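Local coordinates for protein homospermidine synthase (Legionella pneumophila subsp. pneumophila str. Philadelphia 1, PDB 2PH5) that binds NAD in a Rossmann-type domain and probably makes the polyamine homospermidine, at residues 31-36 against 57-62; 189-194 against 421-426; 247-252 against 457-462; 268-273 against 337-342. All blocks are in the same frame, centred on the assembly; numbering follows the deposited sequence.

Overall arrangement
The four contacts illustrate how chemistry follows place in a fold. Contact 1 belongs to the NAD-binding Rossmann domain and is partly buried, joining the ends of two helices through apolar and aromatic side chains. Contact 2 is buried and again aromatic, but rests on a single ring pair. Contact 3 lies at the surface, where a histidine-carboxylate hydrogen bond links two loops. Contact 4 is buried and apolar, with charged neighbours that reach the second subunit. No two contacts share a segment, helix or strand, although contact 4 is nested inside the loops closed by contacts 2 and 3. Contacts 3 and 4 approach to about 6 Å between nearest atoms without touching.

Contact 1. Residues 31-36 against 57-62; sequences LIFEKF and QQYGVS
Phe33 and Tyr59 bring together the C-terminal ends of helices 23-35 and 55-59 in the Rossmann-type NAD-binding domain, beside strand 43-47 of its parallel sheet. The aromatic part of the contact is a pair of nearly parallel rings, their planes 8° apart, that have slid past each other in opposite directions. With centroids 5.2 Å apart they barely overlap, so contact is concentrated at one place, where Phe33 CD2 lies 3.4 Å from Tyr59 CD1. In both residues CG stands anti to the carbonyl carbon (chi1 -70° each), which sends the two rings into the gap between the helices.

The aliphatic part comes from Val61, which also packs on Ile45 of the sheet and on Met29 of the first helix; Val43 touches both Val61 and Phe33. The position of Val61 depends on the backbone: Gly60, with positive phi, is the C-prime residue of a Schellman motif that ends helix 55-59, and the chain turns there toward strand 62-65. Ile38 adds to the surroundings of Phe33, and Pro387 to those of Tyr59. At the far end of the phenylalanine ring, Val61 CG2 sits at the edge, near the ring plane, 3.6 Å from Phe33 CZ.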
loop_
_atom_site.group_PDB
_atom_site.type_symbol
_atom_site.label_atom_id
_atom_site.label_comp_id
_atom_site.label_asym_id
_atom_site.label_seq_id
_atom_site.Cartn_x
_atom_site.Cartn_y
_atom_site.Cartn_z
ATOM N N LEU A 31 6.879 -2.882 33.181
ATOM C CA LEU A 31 7.503 -1.637 33.627
ATOM C C LEU A 31 7.122 -1.219 35.048
ATOM O O LEU A 31 7.894 -0.552 35.734
ATOM C CB LEU A 31 7.193 -0.491 32.642
ATOM C CG LEU A 31 8.040 -0.401 31.362
ATOM C CD1 LEU A 31 7.835 -1.650 30.540
ATOM C CD2 LEU A 31 7.665 0.834 30.541
ATOM N N ILE A 32 5.939 -1.614 35.494
ATOM C CA ILE A 32 5.498 -1.261 36.833
ATOM C C ILE A 32 6.272 -2.052 37.886
ATOM O O ILE A 32 6.696 -1.505 38.907
ATOM C CB ILE A 32 4.010 -1.536 37.000
ATOM C CG1 ILE A 32 3.236 -0.834 35.882
ATOM C CG2 ILE A 32 3.551 -1.052 38.365
ATOM C CD1 ILE A 32 1.754 -1.125 35.882
ATOM N N PHE A 33 6.456 -3.342 37.638
ATOM C CA PHE A 33 7.190 -4.173 38.579
ATOM C C PHE A 33 8.686 -3.975 38.419
ATOM O O PHE A 33 9.469 -4.390 39.267
ATOM C CB PHE A 33 6.822 -5.641 38.384
ATOM C CG PHE A 33 5.431 -5.963 38.819
ATOM C CD1 PHE A 33 5.093 -5.939 40.168
ATOM C CD2 PHE A 33 4.444 -6.251 37.882
ATOM C CE1 PHE A 33 3.784 -6.197 40.582
ATOM C CE2 PHE A 33 3.134 -6.511 38.282
ATOM C CZ PHE A 33 2.802 -6.483 39.634
ATOM N N GLU A 34 9.077 -3.322 37.333
ATOM C CA GLU A 34 10.486 -3.071 37.071
ATOM C C GLU A 34 10.938 -1.787 37.763
ATOM O O GLU A 34 12.087 -1.672 38.183
ATOM C CB GLU A 34 10.725 -2.962 35.565
ATOM C CG GLU A 34 12.190 -2.920 35.155
ATOM C CD GLU A 34 12.369 -2.689 33.665
ATOM O OE1 GLU A 34 11.526 -3.176 32.876
ATOM O OE2 GLU A 34 13.355 -2.027 33.276
ATOM N N LYS A 35 10.024 -0.832 37.894
ATOM C CA LYS A 35 10.326 0.444 38.523
ATOM C C LYS A 35 9.774 0.588 39.941
ATOM O O LYS A 35 10.119 1.531 40.654
ATOM C CB LYS A 35 9.782 1.581 37.659
ATOM C CG LYS A 35 10.611 1.885 36.437
ATOM C CD LYS A 35 11.775 2.733 36.836
ATOM C CE LYS A 35 12.482 3.300 35.640
ATOM N NZ LYS A 35 13.619 4.117 36.127
ATOM N N PHE A 36 8.919 -0.337 40.358
ATOM C CA PHE A 36 8.336 -0.252 41.689
ATOM C C PHE A 36 8.567 -1.492 42.530
ATOM O O PHE A 36 8.414 -2.615 42.052
ATOM C CB PHE A 36 6.837 0.033 41.581
ATOM C CG PHE A 36 6.527 1.398 41.055
ATOM C CD1 PHE A 36 6.496 2.493 41.906
ATOM C CD2 PHE A 36 6.312 1.599 39.699
ATOM C CE1 PHE A 36 6.253 3.776 41.409
ATOM C CE2 PHE A 36 6.070 2.876 39.192
ATOM C CZ PHE A 36 6.041 3.964 40.047
ATOM N N GLN A 57 -1.591 -13.562 34.869
ATOM C CA GLN A 57 -1.242 -14.771 35.605
ATOM C C GLN A 57 0.250 -14.898 35.909
ATOM O O GLN A 57 0.631 -15.442 36.944
ATOM C CB GLN A 57 -1.708 -16.024 34.859
ATOM C CG GLN A 57 -3.206 -16.151 34.707
ATOM C CD GLN A 57 -3.716 -15.536 33.417
ATOM O OE1 GLN A 57 -3.348 -14.412 33.062
ATOM N NE2 GLN A 57 -4.573 -16.271 32.709
ATOM N N GLN A 58 1.091 -14.398 35.011
ATOM C CA GLN A 58 2.530 -14.472 35.207
ATOM C C GLN A 58 2.972 -13.589 36.361
ATOM O O GLN A 58 3.900 -13.932 37.094
ATOM C CB GLN A 58 3.264 -14.056 33.936
ATOM C CG GLN A 58 2.978 -14.958 32.746
ATOM C CD GLN A 58 3.688 -16.301 32.819
ATOM O OE1 GLN A 58 3.488 -17.164 31.960
ATOM N NE2 GLN A 58 4.526 -16.481 33.838
ATOM N N TYR A 59 2.304 -12.454 36.527
ATOM C CA TYR A 59 2.646 -11.537 37.604
ATOM C C TYR A 59 1.803 -11.777 38.848
ATOM O O TYR A 59 2.111 -11.264 39.925
ATOM C CB TYR A 59 2.493 -10.094 37.120
ATOM C CG TYR A 59 3.543 -9.702 36.102
ATOM C CD1 TYR A 59 4.840 -9.367 36.503
ATOM C CD2 TYR A 59 3.252 -9.700 34.732
ATOM C CE1 TYR A 59 5.823 -9.042 35.572
ATOM C CE2 TYR A 59 4.224 -9.379 33.792
ATOM C CZ TYR A 59 5.509 -9.052 34.222
ATOM O OH TYR A 59 6.485 -8.754 33.303
ATOM N N GLY A 60 0.743 -12.567 38.695
ATOM C CA GLY A 60 -0.130 -12.858 39.820
ATOM C C GLY A 60 -0.952 -11.654 40.245
ATOM O O GLY A 60 -1.127 -11.393 41.438
ATOM N N VAL A 61 -1.454 -10.910 39.268
ATOM C CA VAL A 61 -2.254 -9.737 39.559
ATOM C C VAL A 61 -3.724 -10.047 39.342
ATOM O O VAL A 61 -4.109 -10.607 38.318
ATOM C CB VAL A 61 -1.799 -8.532 38.682
ATOM C CG1 VAL A 61 -2.768 -7.373 38.806
ATOM C CG2 VAL A 61 -0.405 -8.089 39.122
ATOM N N SER A 62 -4.535 -9.701 40.334
ATOM C CA SER A 62 -5.976 -9.921 40.289
ATOM C C SER A 62 -6.581 -9.311 39.021
ATOM O O SER A 62 -6.188 -8.227 38.598
ATOM C CB SER A 62 -6.608 -9.290 41.539
ATOM O OG SER A 62 -8.018 -9.235 41.442
#

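Contact 2. Residues 189-194 against 421-426; sequences AEWANL and VDHQYI
Trp191 and His423 meet as an offset edge-to-face (T-shaped) pair, and this one pair makes the whole contact between 189-194 and 421-426. The six-membered ring of the indole turns its edge to the face of the imidazole; the planes stand at 90° and the centroids are 5.8 Å apart. The nearest atoms are Trp191 CH2, at the outer corner of the indole, and His423 CE1, 4.2 Å away. The touch is therefore light, and the backbones stay well separated, with 12.1 Å between Trp191 CA and His423 CA.

What places each ring can be read one step back. Trp191 projects from the first turn of helix 188-197, and its side chain covers just under half of that separation, the imidazole much of the rest. His423, at the first turn of its own helix, carries CG between the backbone N and the carbonyl carbon (chi1 65°), and its ring is thereby turned toward the tryptophan. Just before it, Asp422 is the N-cap: its OD2 accepts a weak capping bond from Tyr425 N at 3.4 Å, while its OD1 forms a salt bridge with Arg184.

Beyond the pair itself, Trp191 also meets the ring of Phe302 and packs on Pro185, and His423 touches Arg184. Helix 158-176 runs by both partners, offering Lys168 to Trp191 and Glu169 and Leu172 to His423, while Val421 and Ile426 lean on Trp406 of helix 391-408. The aromatic pair thus links helices 188-197 and 423-430 alongside helix 158-176.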
loop_
_atom_site.group_PDB
_atom_site.type_symbol
_atom_site.label_atom_id
_atom_site.label_comp_id
_atom_site.label_asym_id
_atom_site.label_seq_id
_atom_site.Cartn_x
_atom_site.Cartn_y
_atom_site.Cartn_z
ATOM N N ALA A 189 4.479 30.762 26.591
ATOM C CA ALA A 189 4.909 31.935 25.828
ATOM C C ALA A 189 6.409 31.904 25.534
ATOM O O ALA A 189 6.833 32.201 24.418
ATOM C CB ALA A 189 4.545 33.213 26.585
ATOM N N GLU A 190 7.210 31.548 26.535
ATOM C CA GLU A 190 8.654 31.478 26.362
ATOM C C GLU A 190 9.037 30.370 25.386
ATOM O O GLU A 190 9.970 30.528 24.599
ATOM C CB GLU A 190 9.355 31.244 27.704
ATOM C CG GLU A 190 9.176 32.371 28.710
ATOM C CD GLU A 190 10.126 32.260 29.891
ATOM O OE1 GLU A 190 10.150 31.200 30.554
ATOM O OE2 GLU A 190 10.849 33.242 30.161
ATOM N N TRP A 191 8.322 29.248 25.436
ATOM C CA TRP A 191 8.607 28.141 24.531
ATOM C C TRP A 191 8.245 28.551 23.114
ATOM O O TRP A 191 8.979 28.271 22.165
ATOM C CB TRP A 191 7.812 26.894 24.927
ATOM C CG TRP A 191 8.452 26.093 26.013
ATOM C CD1 TRP A 191 7.965 25.875 27.269
ATOM C CD2 TRP A 191 9.705 25.398 25.944
ATOM N NE1 TRP A 191 8.837 25.089 27.984
ATOM C CE2 TRP A 191 9.911 24.784 27.195
ATOM C CE3 TRP A 191 10.672 25.239 24.946
ATOM C CZ2 TRP A 191 11.049 24.021 27.474
ATOM C CZ3 TRP A 191 11.806 24.481 25.224
ATOM C CH2 TRP A 191 11.983 23.882 26.479
ATOM N N ALA A 192 7.106 29.220 22.980
ATOM C CA ALA A 192 6.647 29.686 21.680
ATOM C C ALA A 192 7.664 30.680 21.137
ATOM O O ALA A 192 8.043 30.621 19.970
ATOM C CB ALA A 192 5.285 30.349 21.817
ATOM N N ASN A 193 8.111 31.585 22.004
ATOM C CA ASN A 193 9.078 32.606 21.629
ATOM C C ASN A 193 10.385 31.999 21.126
ATOM O O ASN A 193 10.954 32.475 20.144
ATOM C CB ASN A 193 9.325 33.531 22.819
ATOM C CG ASN A 193 10.561 34.374 22.651
ATOM O OD1 ASN A 193 11.659 33.965 23.046
ATOM N ND2 ASN A 193 10.403 35.553 22.050
ATOM N N LEU A 194 10.859 30.956 21.806
ATOM C CA LEU A 194 12.079 30.266 21.405
ATOM C C LEU A 194 11.870 29.623 20.042
ATOM O O LEU A 194 12.779 29.593 19.218
ATOM C CB LEU A 194 12.453 29.179 22.417
ATOM C CG LEU A 194 13.560 28.220 21.948
ATOM C CD1 LEU A 194 14.839 28.989 21.725
ATOM C CD2 LEU A 194 13.772 27.122 22.968
ATOM N N VAL A 421 4.690 19.534 31.778
ATOM C CA VAL A 421 5.644 18.702 32.509
ATOM C C VAL A 421 7.072 18.916 32.007
ATOM O O VAL A 421 7.300 19.095 30.805
ATOM C CB VAL A 421 5.270 17.203 32.369
ATOM C CG1 VAL A 421 6.174 16.337 33.238
ATOM C CG2 VAL A 421 3.812 17.009 32.740
ATOM N N ASP A 422 8.027 18.897 32.935
ATOM C CA ASP A 422 9.444 19.093 32.614
ATOM C C ASP A 422 9.950 17.955 31.726
ATOM O O ASP A 422 10.047 16.806 32.162
ATOM C CB ASP A 422 10.254 19.163 33.917
ATOM C CG ASP A 422 11.734 19.345 33.675
ATOM O OD1 ASP A 422 12.101 20.181 32.816
ATOM O OD2 ASP A 422 12.528 18.666 34.349
ATOM N N HIS A 423 10.284 18.283 30.482
ATOM C CA HIS A 423 10.732 17.275 29.527
ATOM C C HIS A 423 11.938 16.427 29.974
ATOM O O HIS A 423 11.947 15.208 29.785
ATOM C CB HIS A 423 11.019 17.938 28.174
ATOM C CG HIS A 423 12.152 18.910 28.216
ATOM N ND1 HIS A 423 12.102 20.073 28.954
ATOM C CD2 HIS A 423 13.393 18.854 27.680
ATOM C CE1 HIS A 423 13.269 20.687 28.876
ATOM N NE2 HIS A 423 14.070 19.967 28.109
ATOM N N GLN A 424 12.935 17.067 30.581
ATOM C CA GLN A 424 14.136 16.373 31.038
ATOM C C GLN A 424 13.822 15.292 32.077
ATOM O O GLN A 424 14.419 14.215 32.073
ATOM C CB GLN A 424 15.140 17.389 31.600
ATOM C CG GLN A 424 16.461 16.788 32.055
ATOM C CD GLN A 424 17.388 17.807 32.718
ATOM O OE1 GLN A 424 18.282 17.435 33.489
ATOM N NE2 GLN A 424 17.183 19.092 32.415
ATOM N N TYR A 425 12.878 15.580 32.964
ATOM C CA TYR A 425 12.481 14.623 33.986
ATOM C C TYR A 425 11.935 13.368 33.319
ATOM O O TYR A 425 12.348 12.245 33.632
ATOM C CB TYR A 425 11.397 15.235 34.861
ATOM C CG TYR A 425 10.880 14.353 35.973
ATOM C CD1 TYR A 425 11.207 14.629 37.302
ATOM C CD2 TYR A 425 9.999 13.297 35.709
ATOM C CE1 TYR A 425 10.663 13.890 38.345
ATOM C CE2 TYR A 425 9.448 12.547 36.744
ATOM C CZ TYR A 425 9.782 12.853 38.062
ATOM O OH TYR A 425 9.211 12.151 39.097
ATOM N N ILE A 426 10.999 13.565 32.397
ATOM C CA ILE A 426 10.384 12.452 31.692
ATOM C C ILE A 426 11.393 11.723 30.817
ATOM O O ILE A 426 11.560 10.515 30.951
ATOM C CB ILE A 426 9.140 12.935 30.845
ATOM C CG1 ILE A 426 7.850 12.703 31.630
ATOM C CG2 ILE A 426 8.993 12.118 29.560
ATOM C CD1 ILE A 426 7.801 13.342 32.964
#

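Contact 3. Residues 247-252 against 457-462; sequences EAHWPH and EVDLSD
Asp459 OD1 accepts a hydrogen bond from His249 NE2 at 2.7 Å, nearly straight with an angle of 164° at the hydrogen. The oxygen lies in the plane of the imidazole, as suits an N-H that points outward from the ring edge. From the carboxylate's side the approach is different: the donor is tilted 39° out of the carboxylate plane, and the ring and carboxylate planes are 81° apart. Asp459 CG lies anti to the backbone N, which carries the carboxylate across to the histidine.

The second oxygen serves the local backbone. Asp459 OD2 takes a weak bond from Ser461 N at 3.1 Å, within a type I beta turn from Asp459 to Asp462, and the turn's own Asp462 N to Asp459 O bond, 3.3 Å long, is weak too. One carboxylate thus joins two irregular loops of the fold, the one between strands 238-242 and 254-255 and the one leading from strand 436-442 to helix 466-469.

That short helix backs the pair: Phe467 stacks on the His249 ring, and Asn468 OD1 accepts from Asp459 N. Nearby, Glu247 OE2 accepts from Phe466 N, the first residue of that helix.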
loop_
_atom_site.group_PDB
_atom_site.type_symbol
_atom_site.label_atom_id
_atom_site.label_comp_id
_atom_site.label_asym_id
_atom_site.label_seq_id
_atom_site.Cartn_x
_atom_site.Cartn_y
_atom_site.Cartn_z
ATOM N N GLU A 247 2.482 29.930 6.292
ATOM C CA GLU A 247 1.733 29.367 5.165
ATOM C C GLU A 247 1.196 30.454 4.261
ATOM O O GLU A 247 0.493 31.365 4.705
ATOM C CB GLU A 247 0.558 28.510 5.656
ATOM C CG GLU A 247 0.939 27.325 6.532
ATOM C CD GLU A 247 1.733 26.252 5.797
ATOM O OE1 GLU A 247 2.078 25.239 6.440
ATOM O OE2 GLU A 247 2.011 26.416 4.590
ATOM N N ALA A 248 1.519 30.341 2.981
ATOM C CA ALA A 248 1.092 31.323 1.994
ATOM C C ALA A 248 0.135 30.740 0.959
ATOM O O ALA A 248 -0.240 31.419 0.004
ATOM C CB ALA A 248 2.328 31.908 1.300
ATOM N N HIS A 249 -0.265 29.487 1.156
ATOM C CA HIS A 249 -1.175 28.803 0.227
ATOM C C HIS A 249 -2.371 28.210 0.968
ATOM O O HIS A 249 -2.241 27.754 2.097
ATOM C CB HIS A 249 -0.413 27.692 -0.494
ATOM C CG HIS A 249 0.710 28.190 -1.349
ATOM N ND1 HIS A 249 0.532 28.565 -2.663
ATOM C CD2 HIS A 249 2.020 28.397 -1.072
ATOM C CE1 HIS A 249 1.684 28.978 -3.159
ATOM N NE2 HIS A 249 2.604 28.886 -2.215
ATOM N N TRP A 250 -3.542 28.212 0.344
ATOM C CA TRP A 250 -4.719 27.660 1.012
ATOM C C TRP A 250 -5.210 26.420 0.263
ATOM O O TRP A 250 -5.627 26.510 -0.888
ATOM C CB TRP A 250 -5.811 28.733 1.105
ATOM C CG TRP A 250 -7.048 28.275 1.792
ATOM C CD1 TRP A 250 -8.199 27.830 1.202
ATOM C CD2 TRP A 250 -7.249 28.151 3.205
ATOM N NE1 TRP A 250 -9.101 27.433 2.159
ATOM C CE2 TRP A 250 -8.544 27.618 3.397
ATOM C CE3 TRP A 250 -6.458 28.434 4.328
ATOM C CZ2 TRP A 250 -9.071 27.363 4.667
ATOM C CZ3 TRP A 250 -6.982 28.179 5.596
ATOM C CH2 TRP A 250 -8.279 27.648 5.752
ATOM N N PRO A 251 -5.162 25.242 0.910
ATOM C CA PRO A 251 -5.603 23.995 0.272
ATOM C C PRO A 251 -6.998 24.117 -0.340
ATOM O O PRO A 251 -7.907 24.647 0.289
ATOM C CB PRO A 251 -5.562 22.982 1.421
ATOM C CG PRO A 251 -4.534 23.545 2.357
ATOM C CD PRO A 251 -4.857 25.017 2.335
ATOM N N HIS A 252 -7.162 23.621 -1.563
ATOM C CA HIS A 252 -8.451 23.692 -2.247
ATOM C C HIS A 252 -9.584 23.047 -1.456
ATOM O O HIS A 252 -10.702 23.563 -1.431
ATOM C CB HIS A 252 -8.361 23.021 -3.623
ATOM C CG HIS A 252 -7.925 21.590 -3.569
ATOM N ND1 HIS A 252 -6.642 21.216 -3.228
ATOM C CD2 HIS A 252 -8.611 20.439 -3.767
ATOM C CE1 HIS A 252 -6.558 19.896 -3.217
ATOM N NE2 HIS A 252 -7.740 19.401 -3.540
ATOM N N GLU A 457 3.250 21.172 -9.156
ATOM C CA GLU A 457 3.451 22.590 -8.884
ATOM C C GLU A 457 4.057 22.789 -7.496
ATOM O O GLU A 457 3.528 22.305 -6.500
ATOM C CB GLU A 457 2.116 23.330 -8.994
ATOM C CG GLU A 457 2.235 24.820 -9.254
ATOM C CD GLU A 457 0.889 25.456 -9.545
ATOM O OE1 GLU A 457 0.189 24.968 -10.455
ATOM O OE2 GLU A 457 0.533 26.445 -8.867
ATOM N N VAL A 458 5.176 23.496 -7.439
ATOM C CA VAL A 458 5.844 23.739 -6.173
ATOM C C VAL A 458 6.149 25.214 -5.981
ATOM O O VAL A 458 6.107 25.997 -6.922
ATOM C CB VAL A 458 7.162 22.957 -6.087
ATOM C CG1 VAL A 458 6.883 21.460 -6.115
ATOM C CG2 VAL A 458 8.065 23.354 -7.238
ATOM N N ASP A 459 6.461 25.584 -4.748
ATOM C CA ASP A 459 6.788 26.963 -4.409
ATOM C C ASP A 459 8.272 26.997 -4.014
ATOM O O ASP A 459 8.630 26.741 -2.859
ATOM C CB ASP A 459 5.891 27.413 -3.248
ATOM C CG ASP A 459 6.068 28.876 -2.893
ATOM O OD1 ASP A 459 5.295 29.374 -2.044
ATOM O OD2 ASP A 459 6.974 29.531 -3.451
ATOM N N LEU A 460 9.124 27.291 -4.995
ATOM C CA LEU A 460 10.572 27.351 -4.796
ATOM C C LEU A 460 10.978 28.405 -3.775
ATOM O O LEU A 460 12.063 28.341 -3.203
ATOM C CB LEU A 460 11.268 27.642 -6.126
ATOM C CG LEU A 460 11.040 26.573 -7.200
ATOM C CD1 LEU A 460 11.634 27.026 -8.530
ATOM C CD2 LEU A 460 11.666 25.267 -6.739
ATOM N N SER A 461 10.093 29.368 -3.555
ATOM C CA SER A 461 10.327 30.459 -2.622
ATOM C C SER A 461 10.533 29.989 -1.186
ATOM O O SER A 461 11.411 30.474 -0.475
ATOM C CB SER A 461 9.146 31.426 -2.678
ATOM O OG SER A 461 8.995 32.117 -1.454
ATOM N N ASP A 462 9.714 29.044 -0.757
ATOM C CA ASP A 462 9.803 28.541 0.600
ATOM C C ASP A 462 9.420 27.071 0.609
ATOM O O ASP A 462 8.238 26.719 0.545
ATOM C CB ASP A 462 8.868 29.338 1.500
ATOM C CG ASP A 462 8.858 28.826 2.912
ATOM O OD1 ASP A 462 7.995 29.274 3.696
ATOM O OD2 ASP A 462 9.714 27.976 3.237
#

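Contact 4. Residues 268-273 against 337-342; sequences SRPSAG and NEWKPQ
Trp339 reaches across to Pro270 and Ala272, and the contact between 268-273 and 337-342 consists of apolar packing around its indole. Pro270 CG lies 3.8 Å above the plane of the indole, displaced toward the rim, and 3.9 Å from its nearest atom, Trp339 CZ2. Ala272 arrives differently, with its CB near the ring plane at the edge, 4.3 Å from Trp339 CH2. The outer corner of the six-membered ring is therefore met from two directions by two small aliphatic groups. A chi1 of -64° sets the indole beside its own backbone N, an orientation that extends the ring toward the other loop.

Backbone hydrogen bonds shape both partners. Gly273 N donates to Pro270 O at 2.7 Å, closing the short 3-10 segment that holds Ala272. On the other side, Lys340 N donates to Asn337 O at 2.9 Å in a type I' beta turn, and Glu338, the C-prime residue of a Schellman motif, ends helix 325-336 just before Trp339.

Charged and polar groups lie round the apolar centre. Lys335 NZ, from that helix, donates to Ala272 O. Glu338 OE1 forms a salt bridge with Arg277 of the second subunit and Glu338 OE2 a hydrogen bond with His287 of the second subunit, while Pro270 packs on Tyr454 of that subunit. Across the two segments the contacts are apolar, consistent with van der Waals and hydrophobic packing, with Lys335 adding a polar link. The chemistry implies that the indole contact itself needs no polar match, while Glu338 next to it is directed to the second subunit.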
loop_
_atom_site.group_PDB
_atom_site.type_symbol
_atom_site.label_atom_id
_atom_site.label_comp_id
_atom_site.label_asym_id
_atom_site.label_seq_id
_atom_site.Cartn_x
_atom_site.Cartn_y
_atom_site.Cartn_z
ATOM N N SER A 268 -11.180 18.002 3.501
ATOM C CA SER A 268 -12.330 17.141 3.229
ATOM C C SER A 268 -11.943 15.665 3.303
ATOM O O SER A 268 -12.459 14.918 4.131
ATOM C CB SER A 268 -12.905 17.437 1.840
ATOM O OG SER A 268 -13.149 18.823 1.674
ATOM N N ARG A 269 -11.028 15.256 2.435
ATOM C CA ARG A 269 -10.557 13.874 2.378
ATOM C C ARG A 269 -10.170 13.304 3.749
ATOM O O ARG A 269 -9.740 14.044 4.634
ATOM C CB ARG A 269 -9.368 13.803 1.416
ATOM C CG ARG A 269 -9.677 14.431 0.064
ATOM C CD ARG A 269 -8.514 14.350 -0.889
ATOM N NE ARG A 269 -8.157 12.969 -1.184
ATOM C CZ ARG A 269 -7.234 12.614 -2.069
ATOM N NH1 ARG A 269 -6.573 13.544 -2.750
ATOM N NH2 ARG A 269 -6.970 11.330 -2.273
ATOM N N PRO A 270 -10.346 11.980 3.950
ATOM C CA PRO A 270 -10.000 11.323 5.223
ATOM C C PRO A 270 -8.486 11.405 5.405
ATOM O O PRO A 270 -7.743 11.388 4.424
ATOM C CB PRO A 270 -10.456 9.877 5.020
ATOM C CG PRO A 270 -11.527 9.979 3.989
ATOM C CD PRO A 270 -11.006 11.033 3.037
ATOM N N SER A 271 -8.032 11.475 6.654
ATOM C CA SER A 271 -6.602 11.595 6.929
ATOM C C SER A 271 -5.775 10.489 6.262
ATOM O O SER A 271 -4.659 10.735 5.772
ATOM C CB SER A 271 -6.346 11.633 8.444
ATOM O OG SER A 271 -6.598 10.387 9.068
ATOM N N ALA A 272 -6.329 9.279 6.225
ATOM C CA ALA A 272 -5.649 8.151 5.597
ATOM C C ALA A 272 -5.586 8.325 4.071
ATOM O O ALA A 272 -4.953 7.534 3.366
ATOM C CB ALA A 272 -6.368 6.846 5.943
ATOM N N GLY A 273 -6.250 9.360 3.562
ATOM C CA GLY A 273 -6.249 9.614 2.131
ATOM C C GLY A 273 -5.396 10.817 1.745
ATOM O O GLY A 273 -5.434 11.274 0.604
ATOM N N ASN A 337 -12.127 -1.883 0.496
ATOM C CA ASN A 337 -13.430 -2.337 0.970
ATOM C C ASN A 337 -14.350 -1.148 1.190
ATOM O O ASN A 337 -15.224 -1.183 2.062
ATOM C CB ASN A 337 -13.321 -3.090 2.299
ATOM C CG ASN A 337 -12.445 -4.313 2.219
ATOM O OD1 ASN A 337 -12.443 -5.040 1.223
ATOM N ND2 ASN A 337 -11.701 -4.565 3.289
ATOM N N GLU A 338 -14.144 -0.088 0.418
ATOM C CA GLU A 338 -14.976 1.104 0.535
ATOM C C GLU A 338 -15.070 1.651 1.977
ATOM O O GLU A 338 -16.153 2.019 2.440
ATOM C CB GLU A 338 -16.374 0.785 -0.008
ATOM C CG GLU A 338 -16.770 1.570 -1.261
ATOM C CD GLU A 338 -16.011 1.171 -2.524
ATOM O OE1 GLU A 338 -15.813 2.056 -3.374
ATOM O OE2 GLU A 338 -15.635 -0.007 -2.686
ATOM N N TRP A 339 -13.933 1.699 2.677
ATOM C CA TRP A 339 -13.854 2.202 4.057
ATOM C C TRP A 339 -14.544 1.318 5.099
ATOM O O TRP A 339 -14.698 1.709 6.258
ATOM C CB TRP A 339 -14.414 3.629 4.141
ATOM C CG TRP A 339 -13.622 4.624 3.344
ATOM C CD1 TRP A 339 -14.055 5.346 2.272
ATOM C CD2 TRP A 339 -12.246 4.974 3.532
ATOM N NE1 TRP A 339 -13.036 6.121 1.777
ATOM C CE2 TRP A 339 -11.913 5.914 2.530
ATOM C CE3 TRP A 339 -11.262 4.585 4.448
ATOM C CZ2 TRP A 339 -10.634 6.472 2.416
ATOM C CZ3 TRP A 339 -9.986 5.140 4.336
ATOM C CH2 TRP A 339 -9.687 6.074 3.326
ATOM N N LYS A 340 -14.958 0.129 4.671
ATOM C CA LYS A 340 -15.601 -0.847 5.543
ATOM C C LYS A 340 -14.474 -1.595 6.243
ATOM O O LYS A 340 -13.726 -2.335 5.601
ATOM C CB LYS A 340 -16.389 -1.870 4.724
ATOM C CG LYS A 340 -17.885 -1.855 4.893
ATOM C CD LYS A 340 -18.507 -0.727 4.095
ATOM C CE LYS A 340 -19.882 -1.145 3.577
ATOM N NZ LYS A 340 -20.723 -1.725 4.667
ATOM N N PRO A 341 -14.338 -1.422 7.562
ATOM C CA PRO A 341 -13.273 -2.117 8.288
ATOM C C PRO A 341 -13.387 -3.638 8.215
ATOM O O PRO A 341 -14.486 -4.195 8.237
ATOM C CB PRO A 341 -13.411 -1.572 9.711
ATOM C CG PRO A 341 -14.858 -1.194 9.800
ATOM C CD PRO A 341 -15.115 -0.557 8.463
ATOM N N GLN A 342 -12.235 -4.294 8.105
ATOM C CA GLN A 342 -12.160 -5.750 8.028
ATOM C C GLN A 342 -12.901 -6.349 9.218
ATOM O O GLN A 342 -12.927 -5.763 10.298
ATOM C CB GLN A 342 -10.698 -6.213 8.069
ATOM C CG GLN A 342 -9.842 -5.870 6.852
ATOM C CD GLN A 342 -9.055 -4.574 6.996
ATOM O OE1 GLN A 342 -7.940 -4.458 6.482
ATOM N NE2 GLN A 342 -9.634 -3.591 7.682
#